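Local coordinates for protein probable aromatic acid decarboxylase (PDB 1SBZ) that probably acts as a flavin prenyltransferase, binding FMN and joining a dimethylallyl group to it to make the prenylated cofactor of a phenolic acid decarboxylase, at residues V17-A22 and I82-S87; H32-K37 and D100-R105; T42-L45 and S50-D53; K89-I94 and L131-A136. One frame throughout, in Å; residues are numbered along the deposited sequence.

Contact 1 of 4, residues V17-A22 and I82-S87. With FMN (flavin mononucleotide), chain H.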
# COMPACT_ATOMS: atom_id res chain seq x y z
N VAL D 17 -12.55 -26.66 27.00
CA VAL D 17 -13.25 -27.77 27.65
C VAL D 17 -14.77 -27.60 27.60
O VAL D 17 -15.49 -28.54 27.29
CB VAL D 17 -12.79 -27.97 29.12
CG1 VAL D 17 -13.50 -29.16 29.77
CG2 VAL D 17 -11.28 -28.16 29.18
N ALA D 18 -15.24 -26.38 27.89
CA ALA D 18 -16.67 -26.09 27.88
C ALA D 18 -17.28 -26.21 26.48
O ALA D 18 -18.39 -26.72 26.33
CB ALA D 18 -16.94 -24.72 28.46
N LEU D 19 -16.56 -25.74 25.46
CA LEU D 19 -17.02 -25.88 24.08
C LEU D 19 -17.08 -27.35 23.67
O LEU D 19 -18.04 -27.77 23.00
CB LEU D 19 -16.14 -25.06 23.12
CG LEU D 19 -16.41 -25.18 21.62
CD1 LEU D 19 -16.44 -23.80 20.97
CD2 LEU D 19 -15.35 -26.06 20.96
N LEU D 20 -16.07 -28.12 24.07
CA LEU D 20 -16.04 -29.56 23.81
C LEU D 20 -17.15 -30.30 24.54
O LEU D 20 -17.73 -31.24 23.99
CB LEU D 20 -14.68 -30.16 24.18
CG LEU D 20 -13.51 -30.00 23.22
CD1 LEU D 20 -12.23 -30.44 23.90
CD2 LEU D 20 -13.73 -30.77 21.93
N GLN D 21 -17.45 -29.88 25.77
CA GLN D 21 -18.57 -30.43 26.53
C GLN D 21 -19.90 -30.18 25.83
O GLN D 21 -20.71 -31.10 25.67
CB GLN D 21 -18.61 -29.83 27.94
CG GLN D 21 -17.62 -30.46 28.92
CD GLN D 21 -17.41 -29.62 30.17
OE1 GLN D 21 -17.79 -28.45 30.21
NE2 GLN D 21 -16.81 -30.22 31.19
N ALA D 22 -20.13 -28.93 25.41
CA ALA D 22 -21.36 -28.55 24.71
C ALA D 22 -21.53 -29.29 23.37
O ALA D 22 -22.64 -29.64 22.99
CB ALA D 22 -21.40 -27.04 24.48
N ILE D 82 -12.46 -24.68 14.85
CA ILE D 82 -12.40 -23.67 15.90
C ILE D 82 -11.08 -23.84 16.64
O ILE D 82 -10.72 -24.96 17.00
CB ILE D 82 -13.58 -23.82 16.90
CG1 ILE D 82 -14.92 -23.81 16.17
CG2 ILE D 82 -13.56 -22.70 17.96
CD1 ILE D 82 -16.09 -24.35 16.98
N VAL D 83 -10.36 -22.76 16.86
CA VAL D 83 -9.17 -22.81 17.72
C VAL D 83 -9.50 -22.03 18.98
O VAL D 83 -9.71 -20.81 18.92
CB VAL D 83 -7.91 -22.26 17.02
CG1 VAL D 83 -6.67 -22.49 17.89
CG2 VAL D 83 -7.73 -22.89 15.63
N ILE D 84 -9.54 -22.73 20.12
CA ILE D 84 -10.06 -22.16 21.37
C ILE D 84 -9.36 -22.69 22.64
O ILE D 84 -9.44 -23.89 22.95
CB ILE D 84 -11.60 -22.39 21.44
CG1 ILE D 84 -12.19 -21.77 22.71
CG2 ILE D 84 -11.96 -23.89 21.28
CD1 ILE D 84 -13.72 -21.79 22.74
N PRO D 85 -8.65 -21.82 23.37
CA PRO D 85 -8.33 -20.46 22.91
C PRO D 85 -7.22 -20.54 21.88
O PRO D 85 -6.57 -21.59 21.76
CB PRO D 85 -7.79 -19.79 24.18
CG PRO D 85 -7.16 -20.93 24.94
CD PRO D 85 -8.05 -22.12 24.68
N CYS D 86 -7.01 -19.45 21.16
CA CYS D 86 -5.94 -19.38 20.17
C CYS D 86 -4.85 -18.43 20.68
O CYS D 86 -5.10 -17.24 20.95
CB CYS D 86 -6.48 -18.93 18.81
SG CYS D 86 -5.24 -18.81 17.50
N SER D 87 -3.64 -18.95 20.83
CA SER D 87 -2.51 -18.16 21.27
C SER D 87 -2.02 -17.29 20.12
O SER D 87 -2.37 -17.53 18.95
CB SER D 87 -1.39 -19.10 21.71
OG SER D 87 -0.82 -19.73 20.57
N1 FMN H . 0.28 -16.96 24.89
C2 FMN H . -0.63 -16.09 24.33
O2 FMN H . -0.45 -15.74 23.17
N3 FMN H . -1.70 -15.63 25.08
C4 FMN H . -1.86 -16.06 26.39
O4 FMN H . -2.94 -15.86 26.95
C4A FMN H . -0.93 -16.96 26.95
N5 FMN H . -1.05 -17.41 28.25
C5A FMN H . -0.12 -18.30 28.78
C6 FMN H . -0.26 -18.76 30.09
C7 FMN H . 0.68 -19.66 30.63
C7M FMN H . 0.30 -20.41 31.89
C8 FMN H . 1.75 -20.10 29.85
C8M FMN H . 2.63 -21.25 30.28
C9 FMN H . 1.88 -19.64 28.54
C9A FMN H . 0.95 -18.74 28.00
N10 FMN H . 1.08 -18.28 26.70
C10 FMN H . 0.15 -17.40 26.18
C1' FMN H . 2.37 -18.53 25.95
C2' FMN H . 2.17 -19.67 24.95
O2' FMN H . 1.73 -20.82 25.64
C3' FMN H . 3.43 -19.96 24.13
O3' FMN H . 3.65 -18.90 23.21
C4' FMN H . 3.39 -21.30 23.40
O4' FMN H . 4.51 -21.44 22.54
C5' FMN H . 2.13 -21.49 22.56
O5' FMN H . 2.27 -22.64 21.74
P FMN H . 0.94 -23.28 21.09
O1P FMN H . 0.15 -23.92 22.21
O2P FMN H . 1.39 -24.28 20.07
O3P FMN H . 0.13 -22.18 20.43
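Leu19 on helix 13-24 meets Ile82 and Ile84 of strand 80-86, and following its side chain outward accounts for the whole contact. CB already rests 4.1 Å from Ile84 CD1. From there CG runs anti to the backbone N (chi1 175°), which carries both branches down onto the strand. CD1 lies 3.8 Å from Ile84 CD1 and, on reaching further along the strand, meets Ile82 CD1 end to end at 4.0 Å. The other branch, CD2, goes to Ile84 CG2 at 4.0 Å, so both methyls of Leu19 meet Ile84, at CD1 and CG2, while Ile82 offers CD1 alone. All three side chains are buried and purely apolar. Val5 of strand 2-7 touches both Leu19 and Ile84, and Val169 of helix 158-170 closes over Leu19 and Ile82. Beyond Ile84 the chain turns through a cis peptide bond before Pro85 and reaches Ser87, whose OG donates a hydrogen bond of 2.6 Å to O3P of the chain H FMN and also caps Thr90 N. Helix laid on parallel sheet, with the phosphate bound where the strand runs out into a helix N-terminus, is characteristic of Rossmann-like flavoproteins, in keeping with the UbiX/PAD1 family.

Contact 2 of 4, residues H32-K37 and D100-R105; sequences HLVMSK and DGLVGR. With FMN (flavin mononucleotide), chain E; FMN (flavin mononucleotide), chain H.
Strand 30-35 of the Rossmann-like parallel sheet takes the first turn of helix 102-112 on its face where Val34 meets Leu102 and Val103. Val34 divides its two methyls between these neighbouring residues of the helix. CG1 lies 3.8 Å from Val103 CG2, the two valines lying alongside and pointing opposite ways. CG2 is 4.0 Å from Leu102 CD2, and here the leucine chain runs roughly perpendicular to that of Val34. The contact itself is buried and apolar, but both segments lead to flavin. Where the strand ends, Ser36 OG donates to O1P of the chain H FMN at 2.6 Å while capping Ala39 N of the following helix. Further into helix 102-112, Arg105 lays one face of its guanidinium against a second flavin, the chain E FMN, whose C1' stands 3.6 Å above the plane, toward the rim; Arg105 NH1 comes within 3.4 Å of N1 of that flavin. The same NH1 forms a salt bridge with Glu123 of the second subunit, so this end of the contact belongs to a subunit interface. Strand 2-7 lies alongside strand 30-35 in the sheet, Ile71 also packs on Val34, and helix 88-96, which precedes helix 102-112 in the chain, lies against Val103.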
# COMPACT_ATOMS: atom_id res chain seq x y z
N HIS D 32 -13.18 -33.45 15.96
CA HIS D 32 -11.79 -33.85 15.84
C HIS D 32 -10.92 -32.85 16.60
O HIS D 32 -10.79 -31.69 16.21
CB HIS D 32 -11.38 -33.92 14.37
CG HIS D 32 -12.12 -34.96 13.59
ND1 HIS D 32 -11.52 -36.13 13.14
CD2 HIS D 32 -13.40 -35.02 13.17
CE1 HIS D 32 -12.41 -36.85 12.49
NE2 HIS D 32 -13.56 -36.20 12.49
N LEU D 33 -10.36 -33.31 17.71
CA LEU D 33 -9.58 -32.45 18.60
C LEU D 33 -8.09 -32.54 18.33
O LEU D 33 -7.56 -33.63 18.07
CB LEU D 33 -9.87 -32.81 20.07
CG LEU D 33 -9.00 -32.22 21.19
CD1 LEU D 33 -9.13 -30.70 21.25
CD2 LEU D 33 -9.36 -32.84 22.52
N VAL D 34 -7.42 -31.39 18.35
CA VAL D 34 -5.96 -31.35 18.36
C VAL D 34 -5.50 -30.43 19.48
O VAL D 34 -5.72 -29.22 19.42
CB VAL D 34 -5.37 -30.86 17.01
CG1 VAL D 34 -3.89 -31.16 16.94
CG2 VAL D 34 -6.07 -31.50 15.84
N MSE D 35 -4.89 -31.01 20.51
CA MSE D 35 -4.33 -30.22 21.61
C MSE D 35 -2.83 -30.04 21.40
O MSE D 35 -2.11 -31.02 21.21
CB MSE D 35 -4.56 -30.91 22.96
CG MSE D 35 -6.00 -31.01 23.41
SE MSE D 35 -6.17 -32.10 25.05
CE MSE D 35 -5.69 -33.84 24.27
N SER D 36 -2.37 -28.79 21.43
CA SER D 36 -0.94 -28.51 21.33
C SER D 36 -0.24 -28.94 22.62
O SER D 36 -0.91 -29.18 23.62
CB SER D 36 -0.71 -27.01 21.10
OG SER D 36 -1.00 -26.27 22.27
N LYS D 37 1.08 -29.02 22.60
CA LYS D 37 1.85 -29.32 23.80
C LYS D 37 1.50 -28.35 24.93
O LYS D 37 1.25 -28.76 26.07
CB LYS D 37 3.36 -29.30 23.50
CG LYS D 37 4.26 -29.78 24.65
CD LYS D 37 4.92 -28.61 25.37
CE LYS D 37 5.71 -29.07 26.61
NZ LYS D 37 6.63 -30.23 26.33
N ASP D 100 3.69 -25.86 10.47
CA ASP D 100 4.76 -26.70 11.02
C ASP D 100 4.25 -27.91 11.82
O ASP D 100 4.95 -28.92 11.91
CB ASP D 100 5.70 -25.85 11.90
CG ASP D 100 7.00 -26.58 12.26
OD1 ASP D 100 7.54 -27.34 11.41
OD2 ASP D 100 7.56 -26.44 13.37
N GLY D 101 3.07 -27.77 12.42
CA GLY D 101 2.41 -28.88 13.13
C GLY D 101 0.99 -29.06 12.63
O GLY D 101 0.58 -28.41 11.66
N LEU D 102 0.22 -29.92 13.30
CA LEU D 102 -1.13 -30.25 12.86
C LEU D 102 -2.18 -29.16 13.12
O LEU D 102 -3.15 -29.07 12.39
CB LEU D 102 -1.62 -31.61 13.42
CG LEU D 102 -2.99 -32.07 12.90
CD1 LEU D 102 -3.01 -32.20 11.37
CD2 LEU D 102 -3.44 -33.36 13.55
N VAL D 103 -2.01 -28.35 14.16
CA VAL D 103 -2.96 -27.26 14.37
C VAL D 103 -2.86 -26.32 13.17
O VAL D 103 -3.88 -25.95 12.57
CB VAL D 103 -2.74 -26.52 15.72
CG1 VAL D 103 -3.64 -25.27 15.82
CG2 VAL D 103 -3.00 -27.46 16.89
N GLY D 104 -1.63 -25.99 12.79
CA GLY D 104 -1.34 -25.09 11.68
C GLY D 104 -1.71 -25.65 10.32
O GLY D 104 -2.28 -24.94 9.49
N ARG D 105 -1.37 -26.93 10.11
CA ARG D 105 -1.71 -27.63 8.88
C ARG D 105 -3.22 -27.79 8.68
O ARG D 105 -3.73 -27.48 7.61
CB ARG D 105 -1.00 -29.00 8.80
CG ARG D 105 -1.43 -29.88 7.62
CD ARG D 105 -1.10 -29.32 6.23
NE ARG D 105 -1.58 -30.22 5.17
CZ ARG D 105 -1.59 -29.92 3.87
NH1 ARG D 105 -1.17 -28.74 3.44
NH2 ARG D 105 -2.04 -30.81 3.00
N1 FMN E . 1.76 -29.98 2.19
C2 FMN E . 1.66 -29.15 1.09
O2 FMN E . 1.87 -27.95 1.24
N3 FMN E . 1.34 -29.67 -0.16
C4 FMN E . 1.11 -31.02 -0.30
O4 FMN E . 0.71 -31.47 -1.38
C4A FMN E . 1.21 -31.86 0.81
N5 FMN E . 0.99 -33.22 0.68
C5A FMN E . 1.08 -34.06 1.78
C6 FMN E . 0.85 -35.43 1.61
C7 FMN E . 0.95 -36.31 2.68
C7M FMN E . 1.42 -37.69 2.32
C8 FMN E . 1.26 -35.79 3.95
C8M FMN E . 1.61 -36.72 5.08
C9 FMN E . 1.49 -34.43 4.12
C9A FMN E . 1.40 -33.55 3.03
N10 FMN E . 1.63 -32.19 3.18
C10 FMN E . 1.53 -31.34 2.07
C1' FMN E . 1.75 -31.61 4.57
C2' FMN E . 3.22 -31.30 4.87
O2' FMN E . 3.97 -32.49 4.78
C3' FMN E . 3.38 -30.64 6.24
O3' FMN E . 2.89 -29.32 6.16
C4' FMN E . 4.83 -30.62 6.74
O4' FMN E . 4.88 -29.88 7.95
C5' FMN E . 5.80 -29.99 5.75
O5' FMN E . 7.06 -29.84 6.35
P FMN E . 8.37 -29.67 5.45
O1P FMN E . 9.52 -29.33 6.35
O2P FMN E . 8.19 -28.56 4.43
O3P FMN E . 8.60 -30.98 4.72
N1 FMN H . 0.28 -16.96 24.89
C2 FMN H . -0.63 -16.09 24.33
O2 FMN H . -0.45 -15.74 23.17
N3 FMN H . -1.70 -15.63 25.08
C4 FMN H . -1.86 -16.06 26.39
O4 FMN H . -2.94 -15.86 26.95
C4A FMN H . -0.93 -16.96 26.95
N5 FMN H . -1.05 -17.41 28.25
C5A FMN H . -0.12 -18.30 28.78
C6 FMN H . -0.26 -18.76 30.09
C7 FMN H . 0.68 -19.66 30.63
C7M FMN H . 0.30 -20.41 31.89
C8 FMN H . 1.75 -20.10 29.85
C8M FMN H . 2.63 -21.25 30.28
C9 FMN H . 1.88 -19.64 28.54
C9A FMN H . 0.95 -18.74 28.00
N10 FMN H . 1.08 -18.28 26.70
C10 FMN H . 0.15 -17.40 26.18
C1' FMN H . 2.37 -18.53 25.95
C2' FMN H . 2.17 -19.67 24.95
O2' FMN H . 1.73 -20.82 25.64
C3' FMN H . 3.43 -19.96 24.13
O3' FMN H . 3.65 -18.90 23.21
C4' FMN H . 3.39 -21.30 23.40
O4' FMN H . 4.51 -21.44 22.54
C5' FMN H . 2.13 -21.49 22.56
O5' FMN H . 2.27 -22.64 21.74
P FMN H . 0.94 -23.28 21.09
O1P FMN H . 0.15 -23.92 22.21
O2P FMN H . 1.39 -24.28 20.07
O3P FMN H . 0.13 -22.18 20.43

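Contact 3 of 4, residues T42-L45 and S50-D53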
# COMPACT_ATOMS: atom_id res chain seq x y z
N THR D 42 -1.72 -26.08 29.95
CA THR D 42 -2.71 -25.08 30.35
C THR D 42 -3.98 -25.75 30.88
O THR D 42 -4.57 -25.29 31.87
CB THR D 42 -2.98 -24.11 29.16
OG1 THR D 42 -1.88 -23.19 29.03
CG2 THR D 42 -4.12 -23.17 29.44
N ILE D 43 -4.40 -26.84 30.24
CA ILE D 43 -5.57 -27.61 30.68
C ILE D 43 -5.35 -28.11 32.11
O ILE D 43 -6.22 -27.97 32.96
CB ILE D 43 -5.83 -28.80 29.72
CG1 ILE D 43 -6.45 -28.30 28.41
CG2 ILE D 43 -6.76 -29.84 30.38
CD1 ILE D 43 -6.26 -29.26 27.24
N GLU D 44 -4.17 -28.68 32.34
CA GLU D 44 -3.84 -29.26 33.62
C GLU D 44 -3.77 -28.20 34.73
O GLU D 44 -4.28 -28.43 35.83
CB GLU D 44 -2.56 -30.11 33.50
CG GLU D 44 -2.90 -31.57 33.18
CD GLU D 44 -1.80 -32.36 32.48
OE1 GLU D 44 -0.62 -31.94 32.50
OE2 GLU D 44 -2.13 -33.43 31.91
N LEU D 45 -3.19 -27.04 34.42
CA LEU D 45 -3.13 -25.91 35.35
C LEU D 45 -4.49 -25.28 35.67
O LEU D 45 -4.80 -25.00 36.83
CB LEU D 45 -2.18 -24.82 34.82
CG LEU D 45 -2.14 -23.47 35.56
CD1 LEU D 45 -1.43 -23.59 36.91
CD2 LEU D 45 -1.50 -22.36 34.70
N SER D 50 -7.48 -33.66 33.21
CA SER D 50 -6.20 -33.93 32.57
C SER D 50 -6.40 -33.82 31.06
O SER D 50 -7.52 -33.66 30.59
CB SER D 50 -5.71 -35.34 32.92
OG SER D 50 -6.36 -36.31 32.12
N ALA D 51 -5.31 -33.92 30.31
CA ALA D 51 -5.37 -33.88 28.85
C ALA D 51 -6.18 -35.06 28.31
O ALA D 51 -6.96 -34.91 27.37
CB ALA D 51 -3.97 -33.86 28.25
N ARG D 52 -6.01 -36.23 28.94
CA ARG D 52 -6.73 -37.44 28.54
C ARG D 52 -8.23 -37.33 28.81
O ARG D 52 -9.04 -37.81 28.00
CB ARG D 52 -6.15 -38.68 29.21
CG ARG D 52 -4.99 -39.29 28.44
CD ARG D 52 -3.60 -39.04 29.03
NE ARG D 52 -3.34 -37.65 29.41
CZ ARG D 52 -2.93 -37.26 30.62
NH1 ARG D 52 -2.71 -38.15 31.60
NH2 ARG D 52 -2.73 -35.97 30.86
N ASP D 53 -8.60 -36.71 29.93
CA ASP D 53 -10.00 -36.37 30.22
C ASP D 53 -10.62 -35.54 29.09
O ASP D 53 -11.75 -35.79 28.68
CB ASP D 53 -10.10 -35.57 31.51
CG ASP D 53 -9.95 -36.42 32.75
OD1 ASP D 53 -10.25 -37.63 32.71
OD2 ASP D 53 -9.56 -35.94 33.83
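Glu44 and Arg52 reach across the short connection between helix 37-46 and helix 51-55 and form a salt bridge, OE2 to NH2, at 2.8 Å. Their chains cross at a slant and the two flat groups stand nearly perpendicular, with carboxylate and guanidinium planes 88° apart. OE2 lies at the edge of the guanidinium, in its plane, so a single carboxylate oxygen meets a single nitrogen instead of forming a two-pronged pair. Arg52 starts off pointing away from the other helix; bends at chi2 and chi3 (-47°) fold it back, bringing Ser50 OG over the centre of one guanidinium face, 3.8 Å above it. Glu44 is extended beyond CG, and its CG passes 4.1 Å from Ser50 CA. The buried Ile43 brings CG2 to Ser50 O at 3.9 Å. Ser50 and Asp53 form a capping box at the start of helix 51-55: Asp53 N donates to Ser50 OG at 3.2 Å, and Ser50 N returns a nearly straight bond to Asp53 OD2 at 3.1 Å. Since Glu44 and Arg52 are both exposed, water would be expected to weaken their attraction, and Arg52 also meets a crystal neighbour, so its pose in solution may differ; the capping box satisfies backbone N-H groups locally.

Contact 4 of 4, residues K89-I94 and L131-A136; sequences KTLAGI and LENMLA. With FMN (flavin mononucleotide), chain H.
Leu91 of helix 88-96 and Met134 of helix 128-139 meet on the close-packed side of the contact, where Leu91 CD2 lies 4.3 Å from Met134 CG. With chi1 near 180° Leu91 extends away from its own backbone N toward the opposing helix, although the placement of its CD1 against Asn133 is doubtful. The backbones come nearest at Ala92, whose CA is 6.0 Å from Asn133 CA; the small alanine is consistent with this close approach. The helix axes come within 9.3 Å of each other at an angle of 50°, and the residues that touch are all buried. Both helices belong to the Rossmann-like layer over one face of the parallel sheet, where Leu119 of strand 116-121 backs Leu91 and Pro121 backs Met134. Helix 88-96 also has a polar part, turned to the cofactor. Thr90 OG1 donates to O3P of the chain H FMN at 2.6 Å, and Lys89, partly exposed and bent at chi2 and chi4, curls round to bring NZ to O2P at 2.9 Å. Two phosphate oxygens are thus gripped from one helix N-terminus, whose dipole would be expected to favour the anion. On helix 128-139 the outward side faces other chains: partly exposed Glu132 makes salt bridges through OE1 to Arg139 of the fourth subunit and through OE2 to Arg95 of the third, while Leu131 packs on Met134 of the fourth.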
# COMPACT_ATOMS: atom_id res chain seq x y z
N LYS D 89 1.10 -17.10 19.10
CA LYS D 89 2.02 -17.91 18.30
C LYS D 89 1.25 -18.70 17.23
O LYS D 89 1.63 -18.72 16.06
CB LYS D 89 2.88 -18.82 19.22
CG LYS D 89 2.71 -20.34 19.09
CD LYS D 89 3.63 -20.91 18.05
CE LYS D 89 4.03 -22.32 18.36
NZ LYS D 89 3.05 -23.35 17.92
N THR D 90 0.16 -19.35 17.63
CA THR D 90 -0.63 -20.13 16.69
C THR D 90 -1.29 -19.22 15.65
O THR D 90 -1.28 -19.53 14.45
CB THR D 90 -1.66 -20.99 17.43
OG1 THR D 90 -0.98 -22.10 18.04
CG2 THR D 90 -2.62 -21.65 16.46
N LEU D 91 -1.85 -18.11 16.11
CA LEU D 91 -2.41 -17.07 15.24
C LEU D 91 -1.39 -16.62 14.18
O LEU D 91 -1.70 -16.56 12.99
CB LEU D 91 -2.87 -15.88 16.09
CG LEU D 91 -3.61 -14.66 15.52
CD1 LEU D 91 -2.71 -13.78 14.73
CD2 LEU D 91 -4.81 -15.02 14.69
N ALA D 92 -0.17 -16.32 14.64
CA ALA D 92 0.91 -15.87 13.77
C ALA D 92 1.32 -16.93 12.75
O ALA D 92 1.59 -16.61 11.60
CB ALA D 92 2.10 -15.46 14.60
N GLY D 93 1.35 -18.19 13.18
CA GLY D 93 1.67 -19.30 12.31
C GLY D 93 0.66 -19.47 11.19
O GLY D 93 1.04 -19.66 10.03
N ILE D 94 -0.62 -19.39 11.54
CA ILE D 94 -1.70 -19.52 10.56
C ILE D 94 -1.66 -18.39 9.53
O ILE D 94 -1.78 -18.64 8.33
CB ILE D 94 -3.09 -19.64 11.26
CG1 ILE D 94 -3.13 -20.93 12.11
CG2 ILE D 94 -4.22 -19.68 10.21
CD1 ILE D 94 -4.25 -20.95 13.19
N LEU D 131 -2.43 -7.49 16.22
CA LEU D 131 -3.48 -6.85 15.44
C LEU D 131 -3.31 -7.00 13.91
O LEU D 131 -4.30 -7.18 13.20
CB LEU D 131 -3.64 -5.38 15.89
CG LEU D 131 -4.16 -5.29 17.34
CD1 LEU D 131 -3.93 -3.92 17.96
CD2 LEU D 131 -5.64 -5.68 17.40
N GLU D 132 -2.07 -6.94 13.42
CA GLU D 132 -1.76 -7.15 12.00
C GLU D 132 -2.17 -8.54 11.57
O GLU D 132 -2.82 -8.70 10.54
CB GLU D 132 -0.25 -7.06 11.74
CG GLU D 132 0.31 -5.68 11.48
CD GLU D 132 1.82 -5.72 11.31
OE1 GLU D 132 2.36 -4.82 10.62
OE2 GLU D 132 2.48 -6.64 11.87
N ASN D 133 -1.78 -9.53 12.36
CA ASN D 133 -2.10 -10.93 12.06
C ASN D 133 -3.60 -11.18 12.11
O ASN D 133 -4.14 -11.86 11.23
CB ASN D 133 -1.36 -11.88 13.02
CG ASN D 133 0.17 -11.83 12.86
OD1 ASN D 133 0.91 -12.22 13.77
ND2 ASN D 133 0.64 -11.35 11.71
N MSE D 134 -4.27 -10.62 13.11
CA MSE D 134 -5.73 -10.74 13.21
C MSE D 134 -6.45 -10.12 12.02
O MSE D 134 -7.42 -10.68 11.51
CB MSE D 134 -6.23 -10.11 14.51
CG MSE D 134 -5.90 -10.96 15.72
SE MSE D 134 -6.27 -10.06 17.41
CE MSE D 134 -8.08 -10.17 17.45
N LEU D 135 -5.99 -8.95 11.59
CA LEU D 135 -6.60 -8.27 10.45
C LEU D 135 -6.39 -9.05 9.14
O LEU D 135 -7.32 -9.21 8.36
CB LEU D 135 -6.07 -6.83 10.33
CG LEU D 135 -6.56 -6.00 9.13
CD1 LEU D 135 -8.08 -5.82 9.11
CD2 LEU D 135 -5.86 -4.64 9.10
N ALA D 136 -5.17 -9.52 8.91
CA ALA D 136 -4.86 -10.24 7.68
C ALA D 136 -5.83 -11.41 7.48
O ALA D 136 -6.37 -11.60 6.40
CB ALA D 136 -3.42 -10.72 7.70
N1 FMN H . 0.28 -16.96 24.89
C2 FMN H . -0.63 -16.09 24.33
O2 FMN H . -0.45 -15.74 23.17
N3 FMN H . -1.70 -15.63 25.08
C4 FMN H . -1.86 -16.06 26.39
O4 FMN H . -2.94 -15.86 26.95
C4A FMN H . -0.93 -16.96 26.95
N5 FMN H . -1.05 -17.41 28.25
C5A FMN H . -0.12 -18.30 28.78
C6 FMN H . -0.26 -18.76 30.09
C7 FMN H . 0.68 -19.66 30.63
C7M FMN H . 0.30 -20.41 31.89
C8 FMN H . 1.75 -20.10 29.85
C8M FMN H . 2.63 -21.25 30.28
C9 FMN H . 1.88 -19.64 28.54
C9A FMN H . 0.95 -18.74 28.00
N10 FMN H . 1.08 -18.28 26.70
C10 FMN H . 0.15 -17.40 26.18
C1' FMN H . 2.37 -18.53 25.95
C2' FMN H . 2.17 -19.67 24.95
O2' FMN H . 1.73 -20.82 25.64
C3' FMN H . 3.43 -19.96 24.13
O3' FMN H . 3.65 -18.90 23.21
C4' FMN H . 3.39 -21.30 23.40
O4' FMN H . 4.51 -21.44 22.54
C5' FMN H . 2.13 -21.49 22.56
O5' FMN H . 2.27 -22.64 21.74
P FMN H . 0.94 -23.28 21.09
O1P FMN H . 0.15 -23.92 22.21
O2P FMN H . 1.39 -24.28 20.07
O3P FMN H . 0.13 -22.18 20.43

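How the contacts relate
Contacts 1, 2 and 4 are buried and join helices to the sheet or to each other, whereas contact 3 is partly exposed. Contacts 1 and 2 share the parallel sheet and touch through Leu20 and Leu33; contact 4 follows on from contact 1, as strand 80-86 runs into helix 88-96, and meets contact 2 where Thr90 packs on Val103. At their centres these three are apolar or nearly so, yet each sends one or two polar residues to the phosphate of the same FMN (chain H). Contact 3 is nested in the chain between the segments of contact 2 and touches it through Met35; there charge pairing and capping replace methyl packing.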